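Long-range contact in glutaredoxin (Grx-1) (Archaeoglobus fulgidus, PDB 3IC4), which probably serves as a small thiol-disulfide oxidoreductase of the glutaredoxin family, with an inferred role in electron transfer: residues Leu15-Ser20 with Val68-Lys73. Sequence-based numbering, arbitrary orientation.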
ATOM      1  N   LEU A  15       2.710   4.058   2.923  1.00  2.00           N
ATOM      2  CA  LEU A  15       2.836   3.212   1.736  1.00  2.00           C
ATOM      3  C   LEU A  15       1.504   2.553   1.426  1.00  2.00           C
ATOM      4  O   LEU A  15       0.890   1.958   2.306  1.00  2.00           O
ATOM      5  CB  LEU A  15       3.873   2.096   2.011  1.00  2.00           C
ATOM      6  CG  LEU A  15       4.129   1.121   0.861  1.00  2.00           C
ATOM      7  CD1 LEU A  15       4.702   1.812  -0.360  1.00  2.17           C
ATOM      8  CD2 LEU A  15       5.056  -0.022   1.280  1.00  2.55           C
HETATM    9  N   MSE A  16       1.117   2.648   0.156  1.00  2.00           N
HETATM   10  CA  MSE A  16      -0.020   1.898  -0.368  1.00  2.00           C
HETATM   11  C   MSE A  16       0.398   0.769  -1.303  1.00  2.00           C
HETATM   12  O   MSE A  16       1.219   0.968  -2.224  1.00  2.00           O
HETATM   13  CB  MSE A  16      -0.927   2.863  -1.123  1.00  2.00           C
HETATM   14  CG  MSE A  16      -2.161   2.251  -1.629  1.00  2.78           C
HETATM   15 SE   MSE A  16      -3.118   3.490  -2.750  1.00  6.06          SE
HETATM   16  CE  MSE A  16      -3.709   2.268  -4.125  1.00 11.09           C
ATOM     17  N   TYR A  17      -0.229  -0.390  -1.096  1.00  2.00           N
ATOM     18  CA  TYR A  17      -0.145  -1.519  -2.017  1.00  2.00           C
ATOM     19  C   TYR A  17      -1.491  -1.631  -2.726  1.00  2.00           C
ATOM     20  O   TYR A  17      -2.538  -1.607  -2.093  1.00  2.00           O
ATOM     21  CB  TYR A  17       0.075  -2.803  -1.263  1.00  2.00           C
ATOM     22  CG  TYR A  17       1.346  -2.900  -0.505  1.00  2.00           C
ATOM     23  CD1 TYR A  17       2.489  -3.462  -1.080  1.00  3.83           C
ATOM     24  CD2 TYR A  17       1.408  -2.473   0.830  1.00  4.15           C
ATOM     25  CE1 TYR A  17       3.658  -3.599  -0.320  1.00  6.97           C
ATOM     26  CE2 TYR A  17       2.572  -2.624   1.573  1.00  6.69           C
ATOM     27  CZ  TYR A  17       3.669  -3.167   0.985  1.00  5.86           C
ATOM     28  OH  TYR A  17       4.770  -3.297   1.752  1.00  9.55           O
ATOM     29  N   GLY A  18      -1.463  -1.754  -4.049  1.00  2.00           N
ATOM     30  CA  GLY A  18      -2.707  -1.952  -4.784  1.00  2.00           C
ATOM     31  C   GLY A  18      -2.515  -2.441  -6.208  1.00  2.00           C
ATOM     32  O   GLY A  18      -1.456  -2.843  -6.573  1.00  2.00           O
ATOM     33  N   LEU A  19      -3.604  -2.503  -6.939  1.00  2.00           N
ATOM     34  CA  LEU A  19      -3.590  -2.755  -8.356  1.00  2.00           C
ATOM     35  C   LEU A  19      -4.127  -1.514  -9.045  1.00  2.00           C
ATOM     36  O   LEU A  19      -5.133  -0.956  -8.645  1.00  2.00           O
ATOM     37  CB  LEU A  19      -4.484  -3.919  -8.710  1.00  2.00           C
ATOM     38  CG  LEU A  19      -4.159  -5.289  -8.083  1.00  3.65           C
ATOM     39  CD1 LEU A  19      -5.267  -6.215  -8.423  1.00  4.54           C
ATOM     40  CD2 LEU A  19      -2.872  -5.768  -8.651  1.00  9.25           C
ATOM     41  N   SER A  20      -3.516  -1.210 -10.176  1.00  2.00           N
ATOM     42  CA  SER A  20      -3.786   0.059 -10.879  1.00  2.00           C
ATOM     43  C   SER A  20      -5.172   0.020 -11.478  1.00  2.36           C
ATOM     44  O   SER A  20      -5.778   1.092 -11.769  1.00  4.08           O
ATOM     45  CB  SER A  20      -2.684   0.342 -11.905  1.00  2.00           C
ATOM     46  OG  SER A  20      -2.830  -0.508 -13.018  1.00  2.00           O
ATOM     47  N   VAL A  68      -6.391  -6.141  -1.484  1.00  2.00           N
ATOM     48  CA  VAL A  68      -5.905  -4.757  -1.572  1.00  2.00           C
ATOM     49  C   VAL A  68      -7.143  -3.855  -1.763  1.00  2.00           C
ATOM     50  O   VAL A  68      -8.201  -4.370  -2.106  1.00  2.00           O
ATOM     51  CB  VAL A  68      -4.874  -4.548  -2.763  1.00  2.00           C
ATOM     52  CG1 VAL A  68      -3.546  -5.308  -2.484  1.00  4.27           C
ATOM     53  CG2 VAL A  68      -5.474  -5.065  -4.032  1.00  2.00           C
ATOM     54  N   PRO A  69      -7.026  -2.528  -1.501  1.00  2.00           N
ATOM     55  CA  PRO A  69      -5.780  -1.815  -1.086  1.00  2.00           C
ATOM     56  C   PRO A  69      -5.343  -2.082   0.338  1.00  2.00           C
ATOM     57  O   PRO A  69      -6.146  -2.399   1.190  1.00  2.00           O
ATOM     58  CB  PRO A  69      -6.170  -0.320  -1.206  1.00  2.00           C
ATOM     59  CG  PRO A  69      -7.683  -0.339  -0.906  1.00  2.00           C
ATOM     60  CD  PRO A  69      -8.146  -1.565  -1.639  1.00  2.00           C
ATOM     61  N   VAL A  70      -4.027  -1.969   0.584  1.00  2.00           N
ATOM     62  CA  VAL A  70      -3.507  -1.913   1.956  1.00  2.00           C
ATOM     63  C   VAL A  70      -2.675  -0.647   2.083  1.00  2.00           C
ATOM     64  O   VAL A  70      -1.840  -0.334   1.214  1.00  2.00           O
ATOM     65  CB  VAL A  70      -2.669  -3.150   2.339  1.00  2.00           C
ATOM     66  CG1 VAL A  70      -1.958  -2.976   3.745  1.00  2.00           C
ATOM     67  CG2 VAL A  70      -3.570  -4.364   2.312  1.00  2.00           C
ATOM     68  N   VAL A  71      -2.962   0.119   3.101  1.00  2.00           N
ATOM     69  CA  VAL A  71      -2.183   1.332   3.396  1.00  2.00           C
ATOM     70  C   VAL A  71      -1.547   1.120   4.773  1.00  2.00           C
ATOM     71  O   VAL A  71      -2.209   0.790   5.738  1.00  2.00           O
ATOM     72  CB  VAL A  71      -3.010   2.630   3.363  1.00  2.00           C
ATOM     73  CG1 VAL A  71      -2.121   3.856   3.678  1.00  2.00           C
ATOM     74  CG2 VAL A  71      -3.657   2.808   1.979  1.00  2.00           C
ATOM     75  N   VAL A  72      -0.245   1.349   4.794  1.00  2.00           N
ATOM     76  CA  VAL A  72       0.593   1.091   5.958  1.00  2.00           C
ATOM     77  C   VAL A  72       1.231   2.371   6.425  1.00  2.00           C
ATOM     78  O   VAL A  72       1.808   3.135   5.614  1.00  2.00           O
ATOM     79  CB  VAL A  72       1.725   0.074   5.678  1.00  2.00           C
ATOM     80  CG1 VAL A  72       2.472  -0.237   7.031  1.00  2.86           C
ATOM     81  CG2 VAL A  72       1.127  -1.177   5.013  1.00  6.16           C
ATOM     82  N   LYS A  73       1.119   2.626   7.719  1.00  2.00           N
ATOM     83  CA  LYS A  73       1.889   3.737   8.364  1.00  2.00           C
ATOM     84  C   LYS A  73       2.453   3.217   9.654  1.00  2.00           C
ATOM     85  O   LYS A  73       1.682   2.939  10.591  1.00  2.00           O
ATOM     86  CB  LYS A  73       0.982   4.928   8.661  1.00  2.00           C
ATOM     87  CG  LYS A  73       1.746   6.148   9.160  1.00  2.00           C
ATOM     88  CD  LYS A  73       0.884   7.310   9.565  1.00  6.98           C
ATOM     89  CE  LYS A  73       1.728   8.347  10.296  1.00 13.54           C
ATOM     90  NZ  LYS A  73       1.128   9.689  10.065  1.00 18.87           N
TER
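The Tyr17 ring turns an edge, not a face, to strand 70-73. Val70 O and Val72 CG2 both lie at this edge, near the ring plane. Tyr17 CE2 is 4.0 Å from Val72 CG2, and Tyr17 CD2 packs more loosely against Val70 CB. Chi1 of -63° sends CG away from the carbonyl carbon, and chi2 of -92° turns the ring edge to the strand. The side chain also packs on Val55 and Val59 of helix 49-63.

Met16, a selenomethionine, points to the other side of the sheet. Met16 CG lies 3.9 Å from Val71 CG2. Both side chains touch helix 23-35, Met16 at Cys25 and Val71 at Thr28.

The strands run antiparallel. Leu15-Val72 and Tyr17-Val70 are hydrogen-bonded pairs, with the non-hydrogen-bonded pair Met16-Val71 between them. Leu15 N donates to Val72 O at 3.0 Å, and Val72 N to Leu15 O at 2.8 Å. Tyr17 N reaches Val70 O at 2.8 Å, with 169° at the hydrogen. Val70 N reaches Tyr17 O at 3.1 Å. Val68 CB sits 3.9 Å from Gly18 CA.

Strand 40-43 flanks 15-18 in parallel and 76-79 flanks 70-73 antiparallel, so this contact joins the central strands. The order 40-43, 15-18, 70-73, 76-79, with helices on both faces, is characteristic of the thioredoxin fold. Cis-proline Pro69 packs on His24, between Cys22 and Cys25 of the likely CxxC site, a hallmark of redox-active members.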